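Local atomic coordinates of tail component (Lactobacillus phage J-1, PDB entry 5LY8), a protein that probably helps the phage recognise its bacterial host by binding cell-surface carbohydrate, this chain being the second carbohydrate-binding module of the evolved distal tail protein. Residues R111-L116 against V123-L128; N115-G120 against P205-T210. One frame throughout, in Å; residues are numbered along the deposited sequence.

Interaction 1: residues R111-L116 against V123-L128; sequences RFEFNL and VASLAL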
loop_
_atom_site.group_PDB
_atom_site.type_symbol
_atom_site.label_atom_id
_atom_site.label_comp_id
_atom_site.label_asym_id
_atom_site.label_seq_id
_atom_site.Cartn_x
_atom_site.Cartn_y
_atom_site.Cartn_z
ATOM N N ARG A 111 -10.308 -1.281 3.531
ATOM C CA ARG A 111 -8.992 -0.679 3.701
ATOM C C ARG A 111 -8.029 -1.368 2.766
ATOM O O ARG A 111 -8.137 -2.578 2.558
ATOM C CB ARG A 111 -8.516 -0.873 5.176
ATOM C CG ARG A 111 -7.071 -0.508 5.462
ATOM C CD ARG A 111 -6.732 -0.770 6.940
ATOM N NE ARG A 111 -5.420 -0.216 7.289
ATOM C CZ ARG A 111 -5.193 1.039 7.617
ATOM N NH1 ARG A 111 -6.202 1.902 7.713
ATOM N NH2 ARG A 111 -3.960 1.455 7.836
ATOM N N PHE A 112 -7.033 -0.619 2.261
ATOM C CA PHE A 112 -5.852 -1.252 1.691
ATOM C C PHE A 112 -4.612 -0.601 2.243
ATOM O O PHE A 112 -4.634 0.570 2.634
ATOM C CB PHE A 112 -5.820 -1.334 0.153
ATOM C CG PHE A 112 -5.776 -0.047 -0.620
ATOM C CD1 PHE A 112 -4.642 0.758 -0.603
ATOM C CD2 PHE A 112 -6.806 0.294 -1.483
ATOM C CE1 PHE A 112 -4.584 1.926 -1.370
ATOM C CE2 PHE A 112 -6.716 1.428 -2.293
ATOM C CZ PHE A 112 -5.599 2.223 -2.247
ATOM N N GLU A 113 -3.539 -1.392 2.308
ATOM C CA GLU A 113 -2.201 -0.935 2.657
ATOM C C GLU A 113 -1.238 -1.377 1.592
ATOM O O GLU A 113 -1.256 -2.548 1.189
ATOM C CB GLU A 113 -1.728 -1.498 4.004
ATOM C CG GLU A 113 -2.517 -0.983 5.189
ATOM C CD GLU A 113 -2.031 -1.502 6.523
ATOM O OE1 GLU A 113 -1.007 -2.233 6.573
ATOM O OE2 GLU A 113 -2.707 -1.184 7.536
ATOM N N PHE A 114 -0.362 -0.459 1.170
ATOM C CA PHE A 114 0.813 -0.768 0.361
ATOM C C PHE A 114 2.003 -0.383 1.235
ATOM O O PHE A 114 2.207 0.801 1.544
ATOM C CB PHE A 114 0.814 -0.049 -0.985
ATOM C CG PHE A 114 -0.273 -0.575 -1.896
ATOM C CD1 PHE A 114 -0.204 -1.856 -2.403
ATOM C CD2 PHE A 114 -1.384 0.192 -2.194
ATOM C CE1 PHE A 114 -1.227 -2.363 -3.223
ATOM C CE2 PHE A 114 -2.403 -0.307 -3.031
ATOM C CZ PHE A 114 -2.306 -1.579 -3.550
ATOM N N ASN A 115 2.757 -1.405 1.678
ATOM C CA ASN A 115 3.802 -1.258 2.676
ATOM C C ASN A 115 5.157 -1.658 2.184
ATOM O O ASN A 115 5.286 -2.634 1.434
ATOM C CB ASN A 115 3.451 -2.185 3.872
ATOM C CG ASN A 115 2.144 -1.830 4.524
ATOM O OD1 ASN A 115 1.688 -0.695 4.412
ATOM N ND2 ASN A 115 1.506 -2.784 5.184
ATOM N N LEU A 116 6.171 -0.910 2.636
ATOM C CA LEU A 116 7.581 -1.235 2.424
ATOM C C LEU A 116 8.158 -1.507 3.804
ATOM O O LEU A 116 7.883 -0.769 4.764
ATOM C CB LEU A 116 8.317 -0.106 1.711
ATOM C CG LEU A 116 7.819 0.116 0.277
ATOM C CD1 LEU A 116 8.355 1.393 -0.278
ATOM C CD2 LEU A 116 8.170 -1.064 -0.653
ATOM N N VAL A 123 8.565 0.290 7.270
ATOM C CA VAL A 123 9.348 1.480 7.026
ATOM C C VAL A 123 8.385 2.561 6.499
ATOM O O VAL A 123 8.389 3.680 7.008
ATOM C CB VAL A 123 10.556 1.230 6.110
ATOM C CG1 VAL A 123 11.235 2.545 5.701
ATOM C CG2 VAL A 123 11.556 0.310 6.794
ATOM N N ALA A 124 7.547 2.224 5.508
ATOM C CA ALA A 124 6.542 3.168 5.003
ATOM C C ALA A 124 5.259 2.424 4.719
ATOM O O ALA A 124 5.298 1.296 4.220
ATOM C CB ALA A 124 7.041 3.867 3.725
ATOM N N SER A 125 4.111 3.064 5.010
ATOM C CA SER A 125 2.806 2.464 4.769
ATOM C C SER A 125 1.850 3.477 4.204
ATOM O O SER A 125 1.568 4.507 4.856
ATOM C CB SER A 125 2.231 1.891 6.064
ATOM O OG SER A 125 0.908 1.408 5.839
ATOM N N LEU A 126 1.374 3.198 2.974
ATOM C CA LEU A 126 0.359 4.013 2.311
ATOM C C LEU A 126 -0.990 3.317 2.519
ATOM O O LEU A 126 -1.108 2.138 2.184
ATOM C CB LEU A 126 0.689 4.127 0.818
ATOM C CG LEU A 126 -0.185 5.061 -0.023
ATOM C CD1 LEU A 126 0.529 5.400 -1.329
ATOM C CD2 LEU A 126 -1.576 4.460 -0.339
ATOM N N ALA A 127 -1.977 4.008 3.070
ATOM C CA ALA A 127 -3.296 3.410 3.254
ATOM C C ALA A 127 -4.376 4.249 2.643
ATOM O O ALA A 127 -4.280 5.478 2.590
ATOM C CB ALA A 127 -3.590 3.172 4.742
ATOM N N LEU A 128 -5.436 3.569 2.172
ATOM C CA LEU A 128 -6.697 4.192 1.827
ATOM C C LEU A 128 -7.758 3.427 2.593
ATOM O O LEU A 128 -7.706 2.190 2.628
ATOM C CB LEU A 128 -6.997 4.133 0.324
ATOM C CG LEU A 128 -8.246 4.877 -0.127
ATOM C CD1 LEU A 128 -8.075 6.402 -0.031
ATOM C CD2 LEU A 128 -8.624 4.513 -1.559
#
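The ring of Phe112 lies against Leu128, whose CB sits 3.5 Å from CZ, over one face and offset toward the rim. With CG between backbone N and carbonyl carbon (chi1 64°), the ring leans across to the neighbouring strand, where CD2 of Leu126 meets its edge; large apolar groups suit this buried face, which Phe114 and Leu116 continue toward strand 94-103.

The other face is polar yet also buried. Ser125 OG, turned away from its own N (chi1 175°), donates to Asn115 OD1 at 2.7 Å, tilted 31° from the carbonyl plane. The same amide sends ND2 straight to Glu113 OE1 (2.9 Å), and Arg111 grips Glu113 OE2 side-on through NE and NH2, almost in its guanidinium plane. Backbone N atoms of Ala37 and Phe38 also donate to this carboxylate, which probably stabilises its negative charge. Ala127 is small enough to lie beneath the guanidinium, its CB 3.6 Å from Arg111 NH2.

Leu116 O accepts from both Val123 N (2.8 Å) and Ala124 N (3.1 Å), a classic beta bulge where the chain turns a corner. With regular antiparallel pairing from there to Leu128, this is a beta hairpin within the jelly-roll-like sandwich of a concanavalin-clan module.

Interaction 2: residues N115-G120 against P205-T210; sequences NLTYQG and PIDGWT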
loop_
_atom_site.group_PDB
_atom_site.type_symbol
_atom_site.label_atom_id
_atom_site.label_comp_id
_atom_site.label_asym_id
_atom_site.label_seq_id
_atom_site.Cartn_x
_atom_site.Cartn_y
_atom_site.Cartn_z
ATOM N N ASN A 115 2.757 -1.405 1.678
ATOM C CA ASN A 115 3.802 -1.258 2.676
ATOM C C ASN A 115 5.157 -1.658 2.184
ATOM O O ASN A 115 5.286 -2.634 1.434
ATOM C CB ASN A 115 3.451 -2.185 3.872
ATOM C CG ASN A 115 2.144 -1.830 4.524
ATOM O OD1 ASN A 115 1.688 -0.695 4.412
ATOM N ND2 ASN A 115 1.506 -2.784 5.184
ATOM N N LEU A 116 6.171 -0.910 2.636
ATOM C CA LEU A 116 7.581 -1.235 2.424
ATOM C C LEU A 116 8.158 -1.507 3.804
ATOM O O LEU A 116 7.883 -0.769 4.764
ATOM C CB LEU A 116 8.317 -0.106 1.711
ATOM C CG LEU A 116 7.819 0.116 0.277
ATOM C CD1 LEU A 116 8.355 1.393 -0.278
ATOM C CD2 LEU A 116 8.170 -1.064 -0.653
ATOM N N THR A 117 8.952 -2.577 3.899
ATOM C CA THR A 117 9.441 -3.074 5.175
ATOM C C THR A 117 10.922 -3.311 5.172
ATOM O O THR A 117 11.547 -3.369 4.111
ATOM C CB THR A 117 8.684 -4.387 5.511
ATOM O OG1 THR A 117 8.996 -5.407 4.550
ATOM C CG2 THR A 117 7.159 -4.193 5.556
ATOM N N TYR A 118 11.475 -3.489 6.369
ATOM C CA TYR A 118 12.868 -3.872 6.551
ATOM C C TYR A 118 12.939 -4.787 7.739
ATOM O O TYR A 118 12.498 -4.419 8.841
ATOM C CB TYR A 118 13.836 -2.690 6.741
ATOM C CG TYR A 118 15.289 -3.124 6.719
ATOM C CD1 TYR A 118 15.855 -3.648 5.563
ATOM C CD2 TYR A 118 16.082 -3.052 7.861
ATOM C CE1 TYR A 118 17.177 -4.074 5.536
ATOM C CE2 TYR A 118 17.416 -3.450 7.832
ATOM C CZ TYR A 118 17.957 -3.951 6.663
ATOM O OH TYR A 118 19.266 -4.366 6.625
ATOM N N GLN A 119 13.536 -5.976 7.567
ATOM C CA GLN A 119 13.695 -6.959 8.638
ATOM C C GLN A 119 12.397 -7.148 9.438
ATOM O O GLN A 119 12.432 -7.242 10.666
ATOM C CB GLN A 119 14.929 -6.651 9.531
ATOM C CG GLN A 119 16.219 -6.697 8.711
ATOM C CD GLN A 119 17.499 -6.483 9.504
ATOM O OE1 GLN A 119 17.611 -5.686 10.472
ATOM N NE2 GLN A 119 18.552 -7.112 9.034
ATOM N N GLY A 120 11.259 -7.185 8.733
ATOM C CA GLY A 120 9.985 -7.486 9.359
ATOM C C GLY A 120 9.233 -6.311 9.944
ATOM O O GLY A 120 8.166 -6.519 10.543
ATOM N N PRO A 205 17.202 1.427 5.351
ATOM C CA PRO A 205 17.026 0.484 4.244
ATOM C C PRO A 205 15.639 -0.108 4.148
ATOM O O PRO A 205 14.832 -0.023 5.090
ATOM C CB PRO A 205 18.043 -0.616 4.558
ATOM C CG PRO A 205 18.267 -0.530 6.033
ATOM C CD PRO A 205 17.888 0.808 6.506
ATOM N N ILE A 206 15.383 -0.761 3.021
ATOM C CA ILE A 206 14.191 -1.563 2.802
ATOM C C ILE A 206 14.593 -2.909 2.201
ATOM O O ILE A 206 15.606 -3.004 1.487
ATOM C CB ILE A 206 13.040 -0.883 2.019
ATOM C CG1 ILE A 206 13.515 -0.436 0.670
ATOM C CG2 ILE A 206 12.355 0.265 2.833
ATOM C CD1 ILE A 206 12.382 -0.170 -0.264
ATOM N N ASP A 207 13.785 -3.951 2.456
ATOM C CA ASP A 207 14.061 -5.279 1.917
ATOM C C ASP A 207 12.794 -6.048 1.546
ATOM O O ASP A 207 12.886 -7.223 1.205
ATOM C CB ASP A 207 14.924 -6.125 2.890
ATOM C CG ASP A 207 14.196 -6.483 4.187
ATOM O OD1 ASP A 207 12.986 -6.281 4.257
ATOM O OD2 ASP A 207 14.851 -6.993 5.127
ATOM N N GLY A 208 11.630 -5.416 1.602
ATOM C CA GLY A 208 10.412 -6.151 1.315
ATOM C C GLY A 208 9.224 -5.256 1.124
ATOM O O GLY A 208 9.256 -4.062 1.442
ATOM N N TRP A 209 8.150 -5.868 0.603
ATOM C CA TRP A 209 6.885 -5.162 0.429
ATOM C C TRP A 209 5.738 -6.076 0.777
ATOM O O TRP A 209 5.855 -7.299 0.617
ATOM C CB TRP A 209 6.735 -4.631 -1.016
ATOM C CG TRP A 209 6.658 -5.707 -2.065
ATOM C CD1 TRP A 209 7.704 -6.312 -2.696
ATOM C CD2 TRP A 209 5.467 -6.297 -2.606
ATOM N NE1 TRP A 209 7.243 -7.249 -3.589
ATOM C CE2 TRP A 209 5.874 -7.265 -3.547
ATOM C CE3 TRP A 209 4.090 -6.120 -2.376
ATOM C CZ2 TRP A 209 4.960 -8.032 -4.283
ATOM C CZ3 TRP A 209 3.189 -6.905 -3.078
ATOM C CH2 TRP A 209 3.627 -7.809 -4.056
ATOM N N THR A 210 4.625 -5.476 1.214
ATOM C CA THR A 210 3.378 -6.187 1.461
ATOM C C THR A 210 2.224 -5.335 0.969
ATOM O O THR A 210 2.193 -4.131 1.236
ATOM C CB THR A 210 3.152 -6.453 2.968
ATOM O OG1 THR A 210 4.178 -7.316 3.470
ATOM C CG2 THR A 210 1.777 -7.109 3.259
HETATM O O HOH W 1 10.905 -7.019 5.750
HETATM O O HOH W 2 7.014 -7.294 3.826
#
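Thr117 O is held by Asp207 N at 2.8 Å, nearly straight and in the carbonyl plane, while Gly208 N adds a weak bond to the same oxygen. Two successive residues thus face one, a classic beta bulge, and glycine suits the second place because a CB there would collide with Thr117 OG1. Beyond it the pairing is regular: Thr117 N reaches Gly208 O, and Asn115 and Thr210 exchange two backbone bonds, joining distant parts of the chain as neighbouring antiparallel strands of one sheet of the sandwich.

The bulge brings Asp207 over the turn that ends strand 110-118. Its CG lies between N and carbonyl carbon (chi1 67°), from where OD2 accepts from Gln119 N (3.0 Å) on its syn side, though well out of the carboxylate plane. OD1 accepts a hydrogen bond from a water 2.7 Å away, which also accepts from Gly120 N and bonds Thr117 OG1. A second water links that hydroxyl to Thr210 OG1, which also bonds Ser79 OG and Val35 N, so threonine at 117 carries both bridges.

Tyr118 supplies a flat surface for Pro205, whose CG rests over the ring centre 3.5 Å from CZ in a CH-pi contact; CG of Gln119 covers the opposite face near the rim. On the buried side, Leu116 CD2 packs on Trp209 CB at 3.9 Å and Leu116 CB meets Ile206 CG2, while the Trp209 indole stacks on Tyr18.

In the fold
Both interactions start from strand 110-118 and share Asn115 and Leu116; their centres lie 11 Å apart, interaction 1 nearer the chain's centre. Interaction 1 joins this strand to 121-130, its immediate successor, whereas 84 residues separate segment 115-120 from segment 205-210 in interaction 2. Strand 110-118 is therefore an inner strand of the mixed sheet, with a local hairpin partner along one edge and a distant one along the other. Val123 connects the two contacts: its methyl groups pack on Ile206 CG2 and Tyr118 CB. Leu116 faces strand 94-103, so the apolar side of strand 110-118 packs against the six-stranded sheet. Neither contact supplies a magnesium ligand, but strand 121-130 runs on from Leu128 to the ligand Asp130.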